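Putative amidohydrolase/peptidase (Burkholderia cenocepacia, PDB 4WJB) probably hydrolyses non-peptide carbon-nitrogen bonds as a zinc-dependent enzyme of the peptidase M20 family. Local coordinates at residues A[56-61]-A[75-80]; A[229-234]-A[317-322]; A[253-258]-A[292-297]. All coordinates share one frame; numbering follows the deposited sequence.

From the N terminus, helix 49-64 leads through strand 68-71 into strand 77-81, and contact 1 closes this short loop in the part of the fold that carries the zinc ligands. The chain then runs on through those ligands to strand 217-234, where contact 2 opens; it closes on helix 305-326. Contact 3 is nested inside that long loop, pairing helix 251-268 with strand 289-302. Contacts 2 and 3 touch, their centres about 8 Å apart, because strands 217-234 and 289-302 are neighbours and both helices lie against them in the dimerisation region. Contact 1 is remote, its centre about 51 Å from either of the others.

Contact 1: A[56-61]-A[75-80]; sequences DLFVQW and GNVFAR. With EDO (1,2-ethanediol), chain I.
F58 and V59 of helix 49-64 both meet V77 of strand 77-81, and F58 goes on to touch A79. The F58 side chain has CG anti to the backbone N (chi1 169°), which carries the far end of the ring over to the strand. Its CZ lies 4.0 Å from A79 CB, with CE2 hardly farther from the same methyl. V77 CG1 comes to the edge of this ring, near its plane, 4.2 Å from CE2; the two side chains run alongside in opposite senses. V59 brings a single branch: its CG2 stands 3.8 Å from V77 CG1, and the two valines are set roughly square to each other. One V77 methyl therefore serves both helix residues. This CG1 is trans to the backbone N (chi1 -177°), with CG2 left beside the N.

The helix lies almost parallel to the strand, the short axes 9.5 Å apart at an angle of 13°. V135 and I137 of the neighbouring strand 133-138 also pack on F58, while V69 of strand 68-71 touches both V59 and V77. Farther along the strand, R80 takes a different role: its guanidinium edge holds O1 of an ethanediol, probably from the crystallisation liquor, at 2.6 Å from NH2 and more weakly from NH1, while NE bridges to D134.

No hydrogen bond joins helix to strand. Their buried contact rests wholly on methyl and ring carbon surfaces, so fit and exclusion of water, rather than directional bonds, would hold this helix on the sheet of the zinc-bearing domain.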
# COMPACT_ATOMS: atom_id res chain seq x y z
N ASP A 56 -34.96 -29.64 -4.55
CA ASP A 56 -35.91 -30.75 -4.52
C ASP A 56 -36.71 -30.78 -3.22
O ASP A 56 -37.91 -31.10 -3.22
CB ASP A 56 -35.19 -32.09 -4.70
CG ASP A 56 -34.71 -32.31 -6.12
OD1 ASP A 56 -35.11 -31.55 -7.02
OD2 ASP A 56 -33.93 -33.27 -6.33
N LEU A 57 -36.04 -30.48 -2.12
CA LEU A 57 -36.68 -30.47 -0.81
C LEU A 57 -37.69 -29.34 -0.70
O LEU A 57 -38.79 -29.52 -0.18
CB LEU A 57 -35.64 -30.37 0.31
CG LEU A 57 -36.15 -30.59 1.73
CD1 LEU A 57 -36.81 -31.95 1.82
CD2 LEU A 57 -35.00 -30.49 2.73
N PHE A 58 -37.32 -28.16 -1.19
CA PHE A 58 -38.24 -27.03 -1.20
C PHE A 58 -39.47 -27.35 -2.05
O PHE A 58 -40.60 -27.09 -1.65
CB PHE A 58 -37.55 -25.77 -1.73
CG PHE A 58 -38.50 -24.64 -2.00
CD1 PHE A 58 -38.96 -23.84 -0.97
CD2 PHE A 58 -38.95 -24.38 -3.29
CE1 PHE A 58 -39.85 -22.80 -1.21
CE2 PHE A 58 -39.84 -23.35 -3.54
CZ PHE A 58 -40.28 -22.56 -2.50
N VAL A 59 -39.21 -27.91 -3.22
CA VAL A 59 -40.27 -28.26 -4.14
C VAL A 59 -41.21 -29.28 -3.48
O VAL A 59 -42.43 -29.16 -3.58
CB VAL A 59 -39.70 -28.81 -5.46
CG1 VAL A 59 -40.73 -29.66 -6.20
CG2 VAL A 59 -39.23 -27.66 -6.33
N GLN A 60 -40.64 -30.27 -2.80
CA GLN A 60 -41.45 -31.27 -2.12
C GLN A 60 -42.31 -30.63 -1.03
O GLN A 60 -43.50 -30.90 -0.94
CB GLN A 60 -40.57 -32.38 -1.52
CG GLN A 60 -41.34 -33.41 -0.68
CD GLN A 60 -42.28 -34.28 -1.51
OE1 GLN A 60 -42.06 -34.49 -2.71
NE2 GLN A 60 -43.33 -34.79 -0.87
N TRP A 61 -41.71 -29.76 -0.22
CA TRP A 61 -42.46 -29.10 0.85
C TRP A 61 -43.55 -28.18 0.32
O TRP A 61 -44.65 -28.11 0.88
CB TRP A 61 -41.51 -28.31 1.76
CG TRP A 61 -40.63 -29.17 2.62
CD1 TRP A 61 -40.75 -30.51 2.85
CD2 TRP A 61 -39.49 -28.73 3.37
NE1 TRP A 61 -39.76 -30.93 3.70
CE2 TRP A 61 -38.97 -29.86 4.03
CE3 TRP A 61 -38.86 -27.49 3.54
CZ2 TRP A 61 -37.84 -29.79 4.85
CZ3 TRP A 61 -37.74 -27.42 4.36
CH2 TRP A 61 -37.25 -28.56 5.01
N GLY A 75 -33.92 -21.72 -14.44
CA GLY A 75 -34.00 -22.61 -13.29
C GLY A 75 -34.59 -21.98 -12.05
O GLY A 75 -34.52 -22.56 -10.96
N ASN A 76 -35.15 -20.78 -12.19
CA ASN A 76 -35.86 -20.16 -11.08
C ASN A 76 -37.07 -21.02 -10.72
O ASN A 76 -37.81 -21.47 -11.59
CB ASN A 76 -36.31 -18.75 -11.44
CG ASN A 76 -35.15 -17.83 -11.76
OD1 ASN A 76 -34.10 -17.88 -11.11
ND2 ASN A 76 -35.33 -16.99 -12.77
N VAL A 77 -37.26 -21.25 -9.42
CA VAL A 77 -38.33 -22.11 -8.96
C VAL A 77 -39.42 -21.27 -8.33
O VAL A 77 -39.15 -20.48 -7.43
CB VAL A 77 -37.82 -23.16 -7.95
CG1 VAL A 77 -38.94 -24.11 -7.54
CG2 VAL A 77 -36.65 -23.94 -8.55
N PHE A 78 -40.66 -21.43 -8.81
CA PHE A 78 -41.80 -20.68 -8.30
C PHE A 78 -42.84 -21.63 -7.73
O PHE A 78 -43.38 -22.46 -8.46
CB PHE A 78 -42.45 -19.82 -9.39
CG PHE A 78 -41.50 -18.88 -10.07
CD1 PHE A 78 -40.76 -19.30 -11.16
CD2 PHE A 78 -41.38 -17.56 -9.64
CE1 PHE A 78 -39.89 -18.43 -11.81
CE2 PHE A 78 -40.51 -16.69 -10.28
CZ PHE A 78 -39.77 -17.13 -11.36
N ALA A 79 -43.13 -21.50 -6.44
CA ALA A 79 -44.19 -22.27 -5.81
C ALA A 79 -45.41 -21.38 -5.64
O ALA A 79 -45.36 -20.42 -4.88
CB ALA A 79 -43.75 -22.82 -4.48
N ARG A 80 -46.50 -21.69 -6.33
CA ARG A 80 -47.65 -20.79 -6.30
C ARG A 80 -48.78 -21.29 -5.40
O ARG A 80 -49.31 -22.37 -5.61
CB ARG A 80 -48.20 -20.56 -7.71
CG ARG A 80 -49.51 -19.78 -7.72
CD ARG A 80 -49.82 -19.19 -9.08
NE ARG A 80 -48.87 -18.15 -9.46
CZ ARG A 80 -49.06 -17.28 -10.44
NH1 ARG A 80 -50.18 -17.31 -11.15
NH2 ARG A 80 -48.14 -16.36 -10.70
C1 EDO I . -47.92 -15.13 -14.01
O1 EDO I . -48.77 -15.02 -12.86
C2 EDO I . -47.45 -16.57 -14.18
O2 EDO I . -46.46 -16.61 -15.21

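Contact 2: A[229-234]-A[317-322]; sequences YEVTLT and AELARV
In the dimerisation region of this M20 enzyme, helices lie along one side of a beta sheet, and L319 of helix 305-326 is where one of them settles on V231 and L233 of strand 217-234. L319 CD1 carries most of the contact: it is 4.0 Å from V231 CG1 and 4.2 Å from L233 CD2. The second branch, CD2, also touches V231 CG1, so the valine methyl meets both ends of the leucine fork.

V231 and L319 reach toward each other tip to tip, each with its gamma carbon (CG1 of V231, CG of L319) trans to the backbone N. For L319 that torsion is -174°, extending the fork from the helix down to the strand. The backbones can consequently stay well apart, 9.1 Å between the CA atoms of V231 and L319. L233 instead has CG beside its backbone N (chi1 -69°), and its side chain passes L319 pointing the other way. I332 of strand 329-342 and M258 of helix 251-268 also pack on L319, so the leucine sits where two strands and a second helix converge.

Along the helix, R321 NH1 makes a salt bridge to E318 OE2 at 2.7 Å, and on the strand E230 pairs with R287 of the second subunit. Y229 OH adds a hydrogen bond to D312, farther toward the N-terminal end of the same helix.

Between residues 229-234 and 317-322 themselves only aliphatic branches meet. L319 therefore probably shares the seating of the helix with the Y229-D312 bond, the leucine giving fit and the hydrogen bond direction.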
# COMPACT_ATOMS: atom_id res chain seq x y z
N TYR A 229 -13.66 4.80 -8.00
CA TYR A 229 -12.61 5.59 -8.63
C TYR A 229 -11.24 4.93 -8.50
O TYR A 229 -11.00 4.16 -7.57
CB TYR A 229 -12.54 7.00 -8.02
CG TYR A 229 -13.83 7.77 -8.03
CD1 TYR A 229 -14.77 7.59 -7.03
CD2 TYR A 229 -14.10 8.71 -9.02
CE1 TYR A 229 -15.96 8.30 -7.03
CE2 TYR A 229 -15.28 9.42 -9.03
CZ TYR A 229 -16.21 9.21 -8.03
OH TYR A 229 -17.39 9.91 -8.01
N GLU A 230 -10.36 5.25 -9.44
CA GLU A 230 -8.95 4.95 -9.31
C GLU A 230 -8.18 6.25 -9.37
O GLU A 230 -8.44 7.09 -10.23
CB GLU A 230 -8.49 3.98 -10.40
CG GLU A 230 -9.03 2.57 -10.22
CD GLU A 230 -8.54 1.62 -11.29
OE1 GLU A 230 -8.02 2.11 -12.32
OE2 GLU A 230 -8.67 0.40 -11.10
N VAL A 231 -7.25 6.43 -8.44
CA VAL A 231 -6.48 7.66 -8.35
C VAL A 231 -4.98 7.37 -8.37
O VAL A 231 -4.49 6.55 -7.58
CB VAL A 231 -6.81 8.46 -7.07
CG1 VAL A 231 -5.92 9.70 -6.98
CG2 VAL A 231 -8.28 8.84 -7.04
N THR A 232 -4.27 8.03 -9.27
CA THR A 232 -2.82 7.91 -9.32
C THR A 232 -2.16 9.25 -9.03
O THR A 232 -2.40 10.24 -9.73
CB THR A 232 -2.33 7.38 -10.67
OG1 THR A 232 -2.75 6.03 -10.83
CG2 THR A 232 -0.81 7.43 -10.75
N LEU A 233 -1.33 9.29 -7.99
CA LEU A 233 -0.55 10.48 -7.68
C LEU A 233 0.89 10.28 -8.12
O LEU A 233 1.50 9.24 -7.84
CB LEU A 233 -0.60 10.79 -6.18
CG LEU A 233 -1.95 11.26 -5.65
CD1 LEU A 233 -1.88 11.44 -4.15
CD2 LEU A 233 -2.34 12.56 -6.33
N THR A 234 1.44 11.27 -8.81
CA THR A 234 2.79 11.17 -9.34
C THR A 234 3.70 12.22 -8.71
O THR A 234 3.45 13.42 -8.82
CB THR A 234 2.81 11.33 -10.87
OG1 THR A 234 2.03 10.30 -11.47
CG2 THR A 234 4.25 11.25 -11.39
N ALA A 317 -12.63 18.03 -6.36
CA ALA A 317 -12.19 19.37 -5.99
C ALA A 317 -11.00 19.32 -5.05
O ALA A 317 -10.02 20.05 -5.22
CB ALA A 317 -13.34 20.15 -5.35
N GLU A 318 -11.07 18.44 -4.05
CA GLU A 318 -10.01 18.34 -3.07
C GLU A 318 -8.76 17.72 -3.68
O GLU A 318 -7.64 18.10 -3.34
CB GLU A 318 -10.46 17.53 -1.85
CG GLU A 318 -9.41 17.41 -0.75
CD GLU A 318 -9.11 18.74 -0.06
OE1 GLU A 318 -9.77 19.75 -0.35
OE2 GLU A 318 -8.19 18.76 0.79
N LEU A 319 -8.95 16.76 -4.59
CA LEU A 319 -7.82 16.16 -5.29
C LEU A 319 -7.04 17.23 -6.05
O LEU A 319 -5.80 17.26 -6.00
CB LEU A 319 -8.30 15.07 -6.25
CG LEU A 319 -7.18 14.28 -6.94
CD1 LEU A 319 -6.36 13.54 -5.90
CD2 LEU A 319 -7.74 13.31 -7.97
N ALA A 320 -7.76 18.11 -6.73
CA ALA A 320 -7.14 19.22 -7.46
C ALA A 320 -6.40 20.17 -6.51
O ALA A 320 -5.30 20.63 -6.82
CB ALA A 320 -8.18 19.97 -8.25
N ARG A 321 -7.02 20.45 -5.37
CA ARG A 321 -6.42 21.33 -4.37
C ARG A 321 -5.13 20.73 -3.83
O ARG A 321 -4.13 21.43 -3.65
CB ARG A 321 -7.40 21.59 -3.22
CG ARG A 321 -7.42 23.03 -2.73
CD ARG A 321 -7.64 23.10 -1.23
NE ARG A 321 -6.50 22.55 -0.49
CZ ARG A 321 -6.60 21.74 0.55
NH1 ARG A 321 -7.79 21.38 1.00
NH2 ARG A 321 -5.51 21.29 1.15
N VAL A 322 -5.14 19.42 -3.58
CA VAL A 322 -3.98 18.73 -3.04
C VAL A 322 -2.85 18.65 -4.05
O VAL A 322 -1.69 18.87 -3.72
CB VAL A 322 -4.35 17.31 -2.56
CG1 VAL A 322 -3.11 16.49 -2.29
CG2 VAL A 322 -5.21 17.40 -1.31

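Contact 3: A[253-258]-A[292-297]; sequences VGAARM and GGCFFT
The F296 ring is the flat group that meets the helix, and A255 and M258, one helical turn apart, both approach it obliquely. A255 CB lies 3.9 Å from CD1 and touches CE1 as well; M258 CB comes to the far end, 3.6 Å from CZ. V231 and L233 of strand 217-234, and V277 of strand 274-283, also pack on F296.

The ring reaches the helix because F296 CG sits between its backbone N and carbonyl carbon (chi1 65°). The M258 side chain lies roughly perpendicular to that of F296. With its chain bent at chi2 and chi3, the methionine presents CB and CG to F296 and turns SD and CE away, toward L315 and V322 of helix 305-326. A255, having just one methyl, uses it twice: C294 SG, turned opposite the backbone N (chi1 -167°), stands 3.6 Å from the same CB.

Small residues suit the close approach of helix 251-268 to the strand, with axes 8.8 Å apart at 24° and 6.9 Å between the CA atoms of A255 and C294. Just before C294, G292 and G293 face R283 in a classic beta bulge.

On another side the helix meets the second subunit, where R257 forms a salt bridge to E263 of that chain and A256 packs on its I259. The helix thus probably does double duty, seated inward on its sheet by aromatic, thiol and methyl surfaces, and joined outward to the second subunit by both apolar packing and a salt bridge.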
# COMPACT_ATOMS: atom_id res chain seq x y z
N VAL A 253 2.39 10.92 0.88
CA VAL A 253 1.82 11.93 1.77
C VAL A 253 0.58 12.54 1.13
O VAL A 253 -0.42 12.79 1.80
CB VAL A 253 2.83 13.04 2.12
CG1 VAL A 253 2.14 14.15 2.90
CG2 VAL A 253 4.00 12.47 2.92
N GLY A 254 0.64 12.74 -0.18
CA GLY A 254 -0.51 13.22 -0.93
C GLY A 254 -1.69 12.27 -0.79
O GLY A 254 -2.82 12.69 -0.56
N ALA A 255 -1.41 10.97 -0.93
CA ALA A 255 -2.42 9.95 -0.79
C ALA A 255 -3.00 9.96 0.62
O ALA A 255 -4.21 9.85 0.80
CB ALA A 255 -1.85 8.58 -1.12
N ALA A 256 -2.13 10.10 1.62
CA ALA A 256 -2.56 10.16 3.02
C ALA A 256 -3.58 11.27 3.23
O ALA A 256 -4.60 11.08 3.89
CB ALA A 256 -1.37 10.35 3.94
N ARG A 257 -3.29 12.44 2.67
CA ARG A 257 -4.21 13.57 2.73
C ARG A 257 -5.57 13.21 2.14
O ARG A 257 -6.61 13.57 2.69
CB ARG A 257 -3.63 14.78 2.00
CG ARG A 257 -2.37 15.35 2.62
CD ARG A 257 -1.81 16.48 1.77
NE ARG A 257 -0.52 16.95 2.26
CZ ARG A 257 -0.35 18.06 2.98
NH1 ARG A 257 -1.39 18.81 3.30
NH2 ARG A 257 0.87 18.41 3.38
N MET A 258 -5.57 12.49 1.02
CA MET A 258 -6.81 12.12 0.34
C MET A 258 -7.58 11.04 1.11
O MET A 258 -8.81 11.07 1.16
CB MET A 258 -6.53 11.64 -1.09
CG MET A 258 -6.00 12.72 -2.02
SD MET A 258 -7.05 14.18 -2.07
CE MET A 258 -8.60 13.49 -2.63
N GLY A 292 7.60 8.19 -5.03
CA GLY A 292 7.34 9.05 -6.18
C GLY A 292 6.06 8.68 -6.90
O GLY A 292 5.65 9.36 -7.84
N GLY A 293 5.44 7.59 -6.47
CA GLY A 293 4.18 7.16 -7.07
C GLY A 293 3.26 6.52 -6.06
O GLY A 293 3.69 5.81 -5.15
N CYS A 294 1.96 6.76 -6.22
CA CYS A 294 1.01 6.13 -5.33
C CYS A 294 -0.36 5.96 -5.98
O CYS A 294 -0.98 6.93 -6.41
CB CYS A 294 0.87 6.93 -4.03
SG CYS A 294 -0.01 6.01 -2.74
N PHE A 295 -0.81 4.72 -6.04
CA PHE A 295 -2.13 4.38 -6.56
C PHE A 295 -3.04 4.02 -5.40
O PHE A 295 -2.62 3.35 -4.46
CB PHE A 295 -2.02 3.22 -7.56
CG PHE A 295 -3.33 2.53 -7.86
CD1 PHE A 295 -4.16 2.99 -8.87
CD2 PHE A 295 -3.72 1.41 -7.14
CE1 PHE A 295 -5.37 2.36 -9.15
CE2 PHE A 295 -4.92 0.77 -7.41
CZ PHE A 295 -5.74 1.24 -8.42
N PHE A 296 -4.29 4.49 -5.45
CA PHE A 296 -5.29 4.06 -4.47
C PHE A 296 -6.70 4.17 -5.03
O PHE A 296 -6.96 4.91 -5.98
CB PHE A 296 -5.17 4.87 -3.17
CG PHE A 296 -5.46 6.34 -3.32
CD1 PHE A 296 -4.46 7.24 -3.66
CD2 PHE A 296 -6.75 6.83 -3.11
CE1 PHE A 296 -4.73 8.59 -3.79
CE2 PHE A 296 -7.03 8.18 -3.25
CZ PHE A 296 -6.01 9.06 -3.58
N THR A 297 -7.61 3.40 -4.43
CA THR A 297 -9.00 3.37 -4.88
C THR A 297 -9.90 4.18 -3.96
O THR A 297 -9.59 4.37 -2.79
CB THR A 297 -9.53 1.94 -4.95
OG1 THR A 297 -9.47 1.35 -3.64
CG2 THR A 297 -8.71 1.10 -5.93